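Local coordinates for protein deoxy-D-mannose-octulosonate 8-phosphate phosphatase (Haemophilus influenzae Rd, PDB 1K1E) that hydrolyses 3-deoxy-D-manno-octulosonate 8-phosphate to 3-deoxy-D-manno-octulosonate and inorganic phosphate, a magnesium-dependent step of lipopolysaccharide biosynthesis, at residues Ile8-Thr13 / Asp90-Ala95; Ala50-Ala55 / Met154-Gln159; Leu82-Ala87 / Ser109-Ala114; Glu100-Ile105 / Ala116-Ser121; Thr120-Ala125 / His137-His142. One frame throughout, in Å; residues are numbered along the deposited sequence.

Contact 1 (Ile8-Thr13 / Asp90-Ala95); sequences IKFVIT and DLMKQA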
# COMPACT_ATOMS: atom_id res chain seq x y z
N ILE A 8 -4.67 13.22 30.15
CA ILE A 8 -4.92 11.87 29.66
C ILE A 8 -4.07 10.84 30.36
O ILE A 8 -2.84 11.01 30.44
CB ILE A 8 -4.69 11.78 28.12
CG1 ILE A 8 -5.72 12.74 27.44
CG2 ILE A 8 -4.85 10.32 27.64
CD1 ILE A 8 -5.62 12.88 25.93
N LYS A 9 -4.73 9.80 30.86
CA LYS A 9 -4.10 8.69 31.53
C LYS A 9 -4.35 7.38 30.81
O LYS A 9 -3.72 6.37 31.14
CB LYS A 9 -4.62 8.54 32.99
CG LYS A 9 -4.24 9.75 33.85
CD LYS A 9 -2.73 10.00 33.89
CE LYS A 9 -1.95 8.81 34.46
NZ LYS A 9 -0.59 9.23 34.63
N PHE A 10 -5.23 7.39 29.82
CA PHE A 10 -5.63 6.19 29.10
C PHE A 10 -5.99 6.54 27.66
O PHE A 10 -6.68 7.50 27.40
CB PHE A 10 -6.84 5.61 29.82
CG PHE A 10 -7.28 4.23 29.39
CD1 PHE A 10 -6.36 3.23 29.01
CD2 PHE A 10 -8.65 3.92 29.44
CE1 PHE A 10 -6.82 1.92 28.67
CE2 PHE A 10 -9.13 2.63 29.11
CZ PHE A 10 -8.23 1.64 28.73
N VAL A 11 -5.52 5.72 26.76
CA VAL A 11 -5.80 5.89 25.33
C VAL A 11 -6.39 4.59 24.87
O VAL A 11 -5.81 3.51 25.09
CB VAL A 11 -4.53 6.13 24.57
CG1 VAL A 11 -4.79 6.03 23.02
CG2 VAL A 11 -4.00 7.47 24.94
N ILE A 12 -7.59 4.65 24.31
CA ILE A 12 -8.26 3.47 23.73
C ILE A 12 -8.20 3.67 22.20
O ILE A 12 -8.62 4.76 21.67
CB ILE A 12 -9.75 3.42 24.13
CG1 ILE A 12 -9.89 3.19 25.63
CG2 ILE A 12 -10.48 2.28 23.38
CD1 ILE A 12 -11.32 3.46 26.06
N THR A 13 -7.76 2.65 21.48
CA THR A 13 -7.68 2.77 20.05
C THR A 13 -8.47 1.69 19.29
O THR A 13 -8.44 0.48 19.61
CB THR A 13 -6.18 2.75 19.57
OG1 THR A 13 -6.16 2.93 18.15
CG2 THR A 13 -5.53 1.44 19.81
N ASP A 90 -16.06 -0.06 30.18
CA ASP A 90 -15.52 -1.29 30.75
C ASP A 90 -14.02 -1.19 30.76
O ASP A 90 -13.39 -1.57 31.75
CB ASP A 90 -15.97 -2.49 29.96
CG ASP A 90 -17.43 -2.84 30.17
OD1 ASP A 90 -17.98 -3.67 29.35
OD2 ASP A 90 -17.99 -2.28 31.14
N LEU A 91 -13.44 -0.69 29.66
CA LEU A 91 -11.97 -0.59 29.59
C LEU A 91 -11.49 0.48 30.56
O LEU A 91 -10.43 0.38 31.19
CB LEU A 91 -11.54 -0.27 28.15
CG LEU A 91 -11.68 -1.43 27.17
CD1 LEU A 91 -11.45 -0.91 25.70
CD2 LEU A 91 -10.61 -2.56 27.52
N MET A 92 -12.27 1.54 30.71
CA MET A 92 -11.84 2.60 31.63
C MET A 92 -11.80 2.02 33.04
O MET A 92 -10.84 2.25 33.76
CB MET A 92 -12.83 3.77 31.65
CG MET A 92 -12.78 4.57 30.30
SD MET A 92 -14.25 5.59 30.16
CE MET A 92 -14.09 6.41 28.61
N LYS A 93 -12.86 1.29 33.38
CA LYS A 93 -12.93 0.71 34.72
C LYS A 93 -11.72 -0.23 34.90
O LYS A 93 -11.12 -0.26 36.00
CB LYS A 93 -14.26 -0.03 34.91
CG LYS A 93 -14.68 -0.21 36.36
N GLN A 94 -11.34 -0.97 33.85
CA GLN A 94 -10.19 -1.87 34.00
C GLN A 94 -8.94 -1.05 34.19
O GLN A 94 -8.02 -1.45 34.95
CB GLN A 94 -10.02 -2.81 32.81
CG GLN A 94 -10.97 -4.01 32.76
CD GLN A 94 -10.81 -4.80 31.51
OE1 GLN A 94 -11.78 -4.98 30.74
NE2 GLN A 94 -9.58 -5.29 31.27
N ALA A 95 -8.90 0.12 33.56
CA ALA A 95 -7.70 0.97 33.67
C ALA A 95 -7.59 1.73 34.97
O ALA A 95 -6.51 2.20 35.36
CB ALA A 95 -7.64 2.00 32.45
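The methyl of Ala95 sits almost exactly over the middle of the Phe10 ring: Ala95 CB lies 3.5 Å from the ring centroid and 4° off the ring normal, a CH-pi contact over the face. Phe10 carries its ring anti to the backbone N (chi1 -170°), which sends it out from strand 10-14 toward helix 84-95. At the far end of the ring, Phe10 CE2 comes 3.3 Å from Leu91 O, approached obliquely; this carbonyl already accepts the backbone N-H of Ala95 within the helix. Leu91 CB lies in the ring plane at its edge, 3.9 Å from Phe10 CZ. Met92 adds a looser touch, its CG 4.3 Å from Phe10 CD2. The contact belongs to the Rossmann-like core of the HAD phosphatases, where helix 84-95 packs on one face of the parallel sheet; the segment 90-95 runs at 146° to the strand segment 10-13. Two residues along the strand, Ile12 points to the same helix. Its CG2 branch, anti to the backbone N, meets Leu91 CD1 at 4.1 Å, and the two side chains run at a slant to each other. No hydrogen bond spans the two segments. Strands 53-58 and 76-79 complete the packing: Ala55 and Leu76 also touch Phe10, while Leu57 lies against both Ile12 and Leu91.

Contact 2 (Ala50-Ala55 / Met154-Gln159); sequences ADIQVA and MILQAQ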
# COMPACT_ATOMS: atom_id res chain seq x y z
N ALA A 50 5.24 6.34 29.91
CA ALA A 50 4.94 7.64 30.48
C ALA A 50 3.69 7.57 31.37
O ALA A 50 3.04 8.61 31.61
CB ALA A 50 4.74 8.66 29.37
N ASP A 51 3.36 6.35 31.81
CA ASP A 51 2.24 6.05 32.71
C ASP A 51 0.88 6.29 32.07
O ASP A 51 -0.04 6.67 32.77
CB ASP A 51 2.34 6.88 33.99
CG ASP A 51 1.49 6.32 35.12
OD1 ASP A 51 0.93 7.13 35.90
OD2 ASP A 51 1.38 5.07 35.23
N ILE A 52 0.78 6.13 30.76
CA ILE A 52 -0.53 6.29 30.14
C ILE A 52 -0.88 4.93 29.57
O ILE A 52 -0.21 4.43 28.64
CB ILE A 52 -0.44 7.31 29.04
CG1 ILE A 52 -0.11 8.69 29.64
CG2 ILE A 52 -1.75 7.24 28.22
CD1 ILE A 52 0.20 9.72 28.54
N GLN A 53 -1.92 4.29 30.09
CA GLN A 53 -2.19 2.96 29.58
C GLN A 53 -2.77 3.00 28.17
O GLN A 53 -3.36 4.02 27.77
CB GLN A 53 -3.15 2.27 30.51
CG GLN A 53 -2.60 2.19 31.94
CD GLN A 53 -3.68 1.65 32.90
OE1 GLN A 53 -4.05 0.49 32.83
NE2 GLN A 53 -4.20 2.52 33.74
N VAL A 54 -2.65 1.89 27.47
CA VAL A 54 -3.24 1.82 26.13
C VAL A 54 -4.16 0.59 26.04
O VAL A 54 -3.82 -0.49 26.51
CB VAL A 54 -2.16 1.76 25.06
CG1 VAL A 54 -2.81 1.57 23.70
CG2 VAL A 54 -1.26 3.07 25.16
N ALA A 55 -5.33 0.75 25.44
CA ALA A 55 -6.26 -0.36 25.23
C ALA A 55 -6.67 -0.41 23.75
O ALA A 55 -6.62 0.63 23.05
CB ALA A 55 -7.52 -0.21 26.10
N MET A 154 1.47 13.99 20.41
CA MET A 154 0.76 15.21 20.86
C MET A 154 0.46 15.14 22.34
O MET A 154 0.66 16.14 23.08
CB MET A 154 -0.60 15.35 20.14
CG MET A 154 -0.52 15.75 18.70
SD MET A 154 -2.21 16.02 18.07
CE MET A 154 -2.87 16.97 19.37
N ILE A 155 -0.06 13.99 22.76
CA ILE A 155 -0.37 13.84 24.19
C ILE A 155 0.90 13.98 25.05
O ILE A 155 0.92 14.71 26.03
CB ILE A 155 -1.06 12.46 24.46
CG1 ILE A 155 -2.38 12.41 23.69
CG2 ILE A 155 -1.26 12.28 25.99
CD1 ILE A 155 -3.11 11.05 23.71
N LEU A 156 1.94 13.23 24.70
CA LEU A 156 3.18 13.32 25.47
C LEU A 156 3.79 14.71 25.47
O LEU A 156 4.36 15.17 26.49
CB LEU A 156 4.21 12.31 24.94
CG LEU A 156 3.82 10.85 25.21
CD1 LEU A 156 4.66 9.90 24.40
CD2 LEU A 156 3.97 10.56 26.70
N GLN A 157 3.71 15.40 24.34
CA GLN A 157 4.26 16.73 24.35
C GLN A 157 3.46 17.61 25.29
O GLN A 157 4.02 18.42 25.99
CB GLN A 157 4.21 17.31 22.97
CG GLN A 157 4.67 18.74 22.94
CD GLN A 157 5.25 18.99 21.61
OE1 GLN A 157 6.35 18.47 21.29
NE2 GLN A 157 4.53 19.73 20.78
N ALA A 158 2.14 17.46 25.29
CA ALA A 158 1.28 18.26 26.17
C ALA A 158 1.64 18.03 27.63
O ALA A 158 1.55 18.97 28.41
CB ALA A 158 -0.19 17.93 25.93
N GLN A 159 2.05 16.80 27.99
CA GLN A 159 2.46 16.44 29.34
C GLN A 159 3.94 16.77 29.67
O GLN A 159 4.45 16.40 30.74
CB GLN A 159 2.15 14.95 29.57
CG GLN A 159 0.60 14.74 29.41
CD GLN A 159 0.08 13.41 29.87
OE1 GLN A 159 0.77 12.69 30.52
NE2 GLN A 159 -1.17 13.08 29.52
O HOH W 1 1.06 10.20 32.36
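Ala50 CB and Leu156 CD2 meet at 3.4 Å, tighter than usual for two methyl groups. Leu156 does not aim its CB straight at the other segment; its CD2 branch closes the gap. Ile52 reaches across with the end of its longer branch: CD1 touches Ile155 CG2 at 3.9 Å, and Leu156 CD2 lies farther off at 4.3 Å. The same CD1 meets the amide of Gln159, which comes from the opposite direction, with OE1 at 3.6 Å and NE2 at 3.8 Å from Ile52 CD1. Placing CG1 anti to the carbonyl carbon (chi1 -65°) and extending it (chi2 172°) brings that methyl to the amide. Polar atoms are joined indirectly. A water donates to Ala50 O at 2.6 Å and to Gln159 OE1 at 3.1 Å, bridging the two segments. Gln159 NE2 is held by the backbone oxygens of Ile8 and Leu5, which help fix the rotation of the amide, and Lys161 NZ is a further donor to Ala50 O. Just after Ala50, a Schellman motif with Asp51 at positive phi ends helix 38-49 and turns the chain toward strand 53-58. The end of helix 147-158 thus packs where helix 38-49 gives way to this strand: Leu156 touches Met46 and Leu47, and Ile155 reaches Val11 on strand 10-14.

Contact 3 (Leu82-Ala87 / Ser109-Ala114); sequences LEKETA and SVDLPA. With HG (mercury (II) ion), chain N; SO4 (sulfate ion), chain O.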
# COMPACT_ATOMS: atom_id res chain seq x y z
N LEU A 82 -19.14 -5.12 18.93
CA LEU A 82 -19.48 -4.09 17.96
C LEU A 82 -20.12 -2.86 18.56
O LEU A 82 -20.22 -1.82 17.92
CB LEU A 82 -20.40 -4.66 16.87
CG LEU A 82 -19.65 -5.28 15.69
CD1 LEU A 82 -20.62 -5.74 14.59
CD2 LEU A 82 -18.71 -4.21 15.13
N GLU A 83 -20.51 -2.98 19.81
CA GLU A 83 -21.15 -1.87 20.51
C GLU A 83 -20.07 -1.28 21.39
O GLU A 83 -19.87 -1.68 22.56
CB GLU A 83 -22.33 -2.38 21.33
CG GLU A 83 -23.07 -1.31 22.06
CD GLU A 83 -22.40 -0.91 23.35
OE1 GLU A 83 -22.31 -1.78 24.25
OE2 GLU A 83 -21.97 0.27 23.48
N LYS A 84 -19.41 -0.27 20.83
CA LYS A 84 -18.27 0.33 21.49
C LYS A 84 -18.48 1.25 22.67
O LYS A 84 -17.57 1.37 23.48
CB LYS A 84 -17.39 1.02 20.43
CG LYS A 84 -16.86 -0.00 19.43
CD LYS A 84 -15.85 0.63 18.45
CE LYS A 84 -15.35 -0.43 17.42
NZ LYS A 84 -14.15 0.15 16.73
N GLU A 85 -19.64 1.87 22.81
CA GLU A 85 -19.80 2.76 23.96
C GLU A 85 -19.68 2.04 25.32
O GLU A 85 -19.07 2.56 26.23
CB GLU A 85 -21.15 3.48 23.92
CG GLU A 85 -21.34 4.37 25.18
CD GLU A 85 -22.78 4.90 25.30
OE1 GLU A 85 -23.43 5.04 24.23
OE2 GLU A 85 -23.23 5.19 26.44
N THR A 86 -20.28 0.86 25.49
CA THR A 86 -20.10 0.27 26.79
C THR A 86 -18.69 -0.34 26.93
O THR A 86 -18.17 -0.39 28.04
CB THR A 86 -21.17 -0.80 27.07
OG1 THR A 86 -21.09 -1.79 26.08
CG2 THR A 86 -22.57 -0.15 27.04
N ALA A 87 -18.07 -0.74 25.81
CA ALA A 87 -16.72 -1.29 25.83
C ALA A 87 -15.84 -0.20 26.38
O ALA A 87 -14.91 -0.48 27.15
CB ALA A 87 -16.20 -1.70 24.42
N SER A 109 -18.13 5.22 11.53
CA SER A 109 -19.41 5.37 12.24
C SER A 109 -19.47 4.59 13.52
O SER A 109 -20.02 5.10 14.52
CB SER A 109 -20.58 4.97 11.32
OG SER A 109 -20.50 5.78 10.13
N VAL A 110 -18.93 3.37 13.50
CA VAL A 110 -18.92 2.50 14.68
C VAL A 110 -18.26 3.21 15.84
O VAL A 110 -18.57 2.91 16.97
CB VAL A 110 -18.11 1.15 14.44
CG1 VAL A 110 -18.52 0.05 15.48
CG2 VAL A 110 -18.35 0.61 13.00
N ASP A 111 -17.33 4.13 15.59
CA ASP A 111 -16.65 4.78 16.71
C ASP A 111 -17.37 6.02 17.26
O ASP A 111 -16.96 6.56 18.30
CB ASP A 111 -15.25 5.19 16.27
CG ASP A 111 -14.50 4.04 15.67
OD1 ASP A 111 -14.35 3.05 16.40
OD2 ASP A 111 -14.08 4.09 14.50
N LEU A 112 -18.42 6.47 16.57
CA LEU A 112 -19.13 7.64 17.04
C LEU A 112 -19.54 7.52 18.55
O LEU A 112 -19.38 8.49 19.30
CB LEU A 112 -20.34 7.91 16.13
CG LEU A 112 -19.87 8.43 14.75
CD1 LEU A 112 -21.13 8.59 13.84
CD2 LEU A 112 -19.16 9.76 14.88
N PRO A 113 -20.09 6.37 18.98
CA PRO A 113 -20.48 6.27 20.40
C PRO A 113 -19.22 6.26 21.29
O PRO A 113 -19.28 6.69 22.44
CB PRO A 113 -21.24 4.94 20.49
CG PRO A 113 -21.68 4.68 19.06
CD PRO A 113 -20.50 5.18 18.23
N ALA A 114 -18.10 5.79 20.75
CA ALA A 114 -16.84 5.76 21.46
C ALA A 114 -16.26 7.15 21.71
O ALA A 114 -15.72 7.42 22.80
CB ALA A 114 -15.80 4.88 20.70
HG HG N . -14.13 5.81 24.59
S SO4 O . -14.98 -2.05 14.15
O1 SO4 O . -15.32 -0.67 14.48
O2 SO4 O . -14.64 -2.08 12.70
O3 SO4 O . -16.11 -2.94 14.39
O4 SO4 O . -13.84 -2.39 15.04
O HOH W 2 -20.43 1.25 18.34
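Lys84 NZ is gripped by several anionic groups. It forms a salt bridge with Asp111 OD1 at 2.9 Å, meeting that oxygen nearly along its C-O axis, and donates to O1 of a sulfate ion at 2.7 Å; Lys84 NZ to O4 of the same ion is a weak bond of 3.1 Å. Asp14 provides another salt-bridge partner. The lysine chain is extended beyond CG (chi2 -173°, chi3 -179°), which carries the amine across the Asp111 side chain, and its CE packs 3.7 Å from Val110 CG1. Asp111 is itself positioned from outside: Tyr104 OH bonds to OD1, and the backbone N-H groups of Asp107 and Asp108 bond to OD2. At the backbone, away from the salt bridge, a water donates to Leu82 O and Val110 O and accepts from Lys84 N, its bond to Val110 O being 2.8 Å. Glu83 is the N-cap of helix 84-95: its OE2 receives Thr86 N through the syn lone pair at 2.7 Å. Farther along the helix, Glu85 CB packs on Pro113 CB at 3.7 Å. Ala114 O is a distant ligand of a mercury ion, 2.9 Å away, which Cys88 and Cys118 also bind. Val110 and Pro113 additionally pack on Phe171 and Leu172, respectively, of the second subunit. A lysine beside the metal-binding aspartates is characteristic of the HAD active site; Lys84 probably binds substrate, and the sulfate, also held by Gly59 N, is consistent with a phosphate position.

Contact 4 (Glu100-Ile105 / Ala116-Ser121); sequences EQTAYI and AACGTS. With HG (mercury (II) ion), chain N.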
# COMPACT_ATOMS: atom_id res chain seq x y z
N GLU A 100 -13.18 11.30 31.57
CA GLU A 100 -12.50 12.55 31.28
C GLU A 100 -11.02 12.39 31.07
O GLU A 100 -10.42 13.20 30.37
CB GLU A 100 -12.73 13.62 32.38
CG GLU A 100 -12.54 13.21 33.81
CD GLU A 100 -12.82 14.38 34.79
OE1 GLU A 100 -13.05 14.14 36.02
OE2 GLU A 100 -12.80 15.55 34.31
N GLN A 101 -10.42 11.35 31.64
CA GLN A 101 -8.98 11.12 31.50
C GLN A 101 -8.64 10.14 30.36
O GLN A 101 -7.50 9.69 30.23
CB GLN A 101 -8.42 10.54 32.81
CG GLN A 101 -8.94 11.17 34.15
CD GLN A 101 -8.55 10.38 35.46
OE1 GLN A 101 -8.63 9.13 35.55
NE2 GLN A 101 -8.16 11.13 36.50
N THR A 102 -9.64 9.78 29.57
CA THR A 102 -9.43 8.83 28.47
C THR A 102 -9.56 9.49 27.11
O THR A 102 -10.38 10.40 26.95
CB THR A 102 -10.49 7.77 28.54
OG1 THR A 102 -10.46 7.16 29.84
CG2 THR A 102 -10.28 6.70 27.48
N ALA A 103 -8.76 9.04 26.14
CA ALA A 103 -8.85 9.59 24.78
C ALA A 103 -9.10 8.40 23.87
O ALA A 103 -8.63 7.33 24.16
CB ALA A 103 -7.56 10.27 24.36
N TYR A 104 -9.80 8.62 22.75
CA TYR A 104 -10.15 7.55 21.82
C TYR A 104 -9.72 7.97 20.43
O TYR A 104 -9.76 9.15 20.12
CB TYR A 104 -11.66 7.37 21.73
CG TYR A 104 -12.11 6.15 20.99
CD1 TYR A 104 -12.24 4.89 21.61
CD2 TYR A 104 -12.36 6.20 19.59
CE1 TYR A 104 -12.59 3.73 20.89
CE2 TYR A 104 -12.71 5.09 18.91
CZ TYR A 104 -12.82 3.86 19.52
OH TYR A 104 -13.19 2.77 18.78
N ILE A 105 -9.36 7.02 19.59
CA ILE A 105 -9.00 7.37 18.22
C ILE A 105 -9.73 6.40 17.31
O ILE A 105 -9.60 5.19 17.47
CB ILE A 105 -7.42 7.35 17.98
CG1 ILE A 105 -7.14 7.64 16.47
CG2 ILE A 105 -6.75 6.08 18.61
CD1 ILE A 105 -5.59 7.86 16.22
N ALA A 116 -18.03 9.80 22.00
CA ALA A 116 -18.96 10.39 22.96
C ALA A 116 -18.70 9.90 24.39
O ALA A 116 -18.82 10.65 25.34
CB ALA A 116 -20.39 10.08 22.56
N ALA A 117 -18.33 8.65 24.52
CA ALA A 117 -18.07 8.10 25.84
C ALA A 117 -16.72 8.58 26.39
O ALA A 117 -16.59 8.74 27.63
CB ALA A 117 -18.10 6.66 25.78
N CYS A 118 -15.73 8.85 25.50
CA CYS A 118 -14.42 9.35 26.01
C CYS A 118 -14.38 10.87 26.21
O CYS A 118 -15.17 11.59 25.64
CB CYS A 118 -13.27 8.99 25.06
SG CYS A 118 -12.58 7.33 25.24
N GLY A 119 -13.43 11.32 27.01
CA GLY A 119 -13.29 12.74 27.27
C GLY A 119 -12.66 13.49 26.11
O GLY A 119 -12.99 14.63 25.89
N THR A 120 -11.78 12.83 25.36
CA THR A 120 -11.08 13.45 24.23
C THR A 120 -11.16 12.45 23.09
O THR A 120 -11.09 11.24 23.33
CB THR A 120 -9.58 13.66 24.59
OG1 THR A 120 -9.50 14.54 25.72
CG2 THR A 120 -8.78 14.22 23.45
N SER A 121 -11.28 12.93 21.86
CA SER A 121 -11.37 12.02 20.72
C SER A 121 -10.59 12.58 19.54
O SER A 121 -10.56 13.78 19.30
CB SER A 121 -12.84 11.86 20.32
OG SER A 121 -13.43 13.14 20.13
HG HG N . -14.13 5.81 24.59
O HOH W 3 -9.65 13.24 27.88
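Cys118 reaches between Thr102 and Tyr104 on one face of the sheet. Its CB lies 3.7 Å from Thr102 O and 4.0 Å from Tyr104 CB, and placing SG anti to the carbonyl carbon (chi1 -83°) lays the sulfur against strand 102-106. There Cys118 SG touches Thr102 CG2 at 3.3 Å and Tyr104 CB at 3.6 Å. The tip ends on a mercury ion, with an SG-Hg bond of 2.3 Å; the same ion stands 3.6 Å from Tyr104 CD1. Thr102 offers its methyl to the sulfur because CG2 is anti to the backbone N, while its hydroxyl turns to Thr98 O.

The backbones pair in parallel, with Ala103 opposite Thr120 and Tyr104 opposite Ser121. Thr102 O accepts Thr120 N at 3.2 Å in the carbonyl plane, plus a weak bond from Gly119 N. Two residues on along strand 102-106, Tyr104 N donates to Thr120 O at 3.0 Å, tilted 25° from the carbonyl plane. On the other face the methyl of Ala103 meets Thr120 CB. A water lies near Glu100 O, Thr102 O and Thr120 OG1.

The pairing closes a beta-alpha-beta crossover through helix 112-117, with Cys118 the first residue to leave helical geometry. The short sulfur-mercury bond is consistent with a thiolate bound to a soft metal: with Cys88 SG and Ala114 O as the other ligands, the ion, which is not the enzyme's cofactor, links this crossover to helix 84-95 in this crystal.

Contact 5 (Thr120-Ala125 / His137-His142); sequences TSFAVA and HVLSTH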
# COMPACT_ATOMS: atom_id res chain seq x y z
N THR A 120 -11.78 12.83 25.36
CA THR A 120 -11.08 13.45 24.23
C THR A 120 -11.16 12.45 23.09
O THR A 120 -11.09 11.24 23.33
CB THR A 120 -9.58 13.66 24.59
OG1 THR A 120 -9.50 14.54 25.72
CG2 THR A 120 -8.78 14.22 23.45
N SER A 121 -11.28 12.93 21.86
CA SER A 121 -11.37 12.02 20.72
C SER A 121 -10.59 12.58 19.54
O SER A 121 -10.56 13.78 19.30
CB SER A 121 -12.84 11.86 20.32
OG SER A 121 -13.43 13.14 20.13
N PHE A 122 -10.04 11.65 18.75
CA PHE A 122 -9.25 11.92 17.58
C PHE A 122 -9.74 11.11 16.40
O PHE A 122 -10.13 9.96 16.57
CB PHE A 122 -7.82 11.45 17.80
CG PHE A 122 -7.08 12.24 18.88
CD1 PHE A 122 -7.24 11.92 20.22
CD2 PHE A 122 -6.20 13.25 18.54
CE1 PHE A 122 -6.56 12.58 21.20
CE2 PHE A 122 -5.48 13.95 19.55
CZ PHE A 122 -5.67 13.60 20.89
N ALA A 123 -9.69 11.71 15.22
CA ALA A 123 -10.06 10.96 14.02
C ALA A 123 -8.86 10.98 13.12
O ALA A 123 -8.16 12.00 13.05
CB ALA A 123 -11.28 11.64 13.30
N VAL A 124 -8.62 9.85 12.45
CA VAL A 124 -7.54 9.75 11.45
C VAL A 124 -7.90 10.62 10.26
O VAL A 124 -9.09 10.92 10.02
CB VAL A 124 -7.29 8.27 11.00
CG1 VAL A 124 -6.81 7.47 12.20
CG2 VAL A 124 -8.58 7.64 10.43
N ALA A 125 -6.88 11.02 9.53
CA ALA A 125 -7.09 11.94 8.38
C ALA A 125 -8.04 11.50 7.28
O ALA A 125 -8.56 12.33 6.53
CB ALA A 125 -5.76 12.29 7.78
N HIS A 137 -10.17 16.39 17.84
CA HIS A 137 -9.01 16.71 17.05
C HIS A 137 -8.89 15.83 15.82
O HIS A 137 -8.84 14.61 15.91
CB HIS A 137 -7.77 16.53 17.95
CG HIS A 137 -7.93 17.04 19.36
ND1 HIS A 137 -7.81 18.38 19.70
CD2 HIS A 137 -8.10 16.38 20.54
CE1 HIS A 137 -7.89 18.51 21.02
NE2 HIS A 137 -8.07 17.31 21.55
N VAL A 138 -8.82 16.45 14.65
CA VAL A 138 -8.64 15.67 13.44
C VAL A 138 -7.17 15.60 13.15
O VAL A 138 -6.53 16.64 12.99
CB VAL A 138 -9.40 16.31 12.25
CG1 VAL A 138 -9.10 15.52 10.92
CG2 VAL A 138 -10.91 16.27 12.55
N LEU A 139 -6.59 14.39 13.08
CA LEU A 139 -5.17 14.28 12.84
C LEU A 139 -4.86 14.50 11.35
O LEU A 139 -5.75 14.33 10.50
CB LEU A 139 -4.72 12.87 13.23
CG LEU A 139 -5.02 12.61 14.73
CD1 LEU A 139 -5.05 11.07 14.93
CD2 LEU A 139 -3.89 13.23 15.56
N SER A 140 -3.59 14.80 11.05
CA SER A 140 -3.17 15.01 9.66
C SER A 140 -2.74 13.73 8.97
O SER A 140 -2.64 13.72 7.74
CB SER A 140 -2.04 16.07 9.61
OG SER A 140 -0.78 15.56 10.07
N THR A 141 -2.44 12.68 9.74
CA THR A 141 -1.97 11.40 9.18
C THR A 141 -3.07 10.37 8.91
O THR A 141 -4.00 10.22 9.71
CB THR A 141 -0.95 10.78 10.10
OG1 THR A 141 0.05 11.75 10.43
CG2 THR A 141 -0.35 9.61 9.42
N HIS A 142 -3.02 9.70 7.76
CA HIS A 142 -4.02 8.67 7.45
C HIS A 142 -3.93 7.48 8.34
O HIS A 142 -2.83 7.15 8.84
CB HIS A 142 -3.91 8.15 6.03
CG HIS A 142 -4.36 9.15 5.00
ND1 HIS A 142 -4.73 8.78 3.72
CD2 HIS A 142 -4.50 10.49 5.06
CE1 HIS A 142 -5.07 9.86 3.04
NE2 HIS A 142 -4.94 10.91 3.83
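Phe122 pairs with His137 and Ala123 with Val138 where strands 120-123 and 137-138 run in parallel, the two ends of a beta-alpha-beta unit through helix 129-132, with 137-138 as the outermost strand at this side of the chain's main sheet. The backbone bonds come first. His137 N donates to Ser121 O at 3.0 Å, His137 O accepts Ala123 N at 3.1 Å, and Leu139 N reaches Ala123 O at 2.9 Å, the straightest of the set. Past the regular strands, Ala125 N still bonds to Thr141 O, but it arrives from above the carbonyl plane, 46° out of it, and misses the lone pairs.

Aromatic contacts line one face. The Phe122 and His137 rings are inclined by 36°, their centroids 4.9 Å apart, with His137 CD2 over the Phe122 face and displaced toward its rim. Thr120 CG2 approaches the imidazole from another side, lying in its plane at the edge.

Apolar packing extends that face. Phe122, with CG anti to the carbonyl carbon (chi1 -66°), sets CD2 3.8 Å from Leu139 CD2. Met151 and Met154 of helix 147-158 also touch the Phe122 side chain, and Ile105 of the next strand touches both Phe122 and Leu139.

Beyond the strands, Glu150 bonds to Ser140 N and Thr141 OG1, fastening the outgoing loop to helix 147-158. In that loop His142 turns its ring back, and His142 CD2 rests 3.5 Å from Ala125 CB.

How the contacts relate
From the N terminus, strand 10-14 enters contact 1, whose loop closes when helix 84-95 packs on it. Contact 2 opens inside that loop at 50-55 and closes only at 154-159, so the two cross; contacts 3, 4 and 5 all nest within contact 2. Contact 3 starts on helix 84-95 before contact 1 has closed and ends at 109-114, crossing contact 1 and also contact 4. Contact 4 returns the chain to the sheet at strand 120-123, where contact 5 begins, sharing Thr120 and Ser121, and closes at 137-142 on edge strand 137-138. Strand 10-14 hydrogen-bonds to both 53-58 and 102-106, while Met154 packs on Phe122 and Leu139, bringing contacts 2 and 5 together.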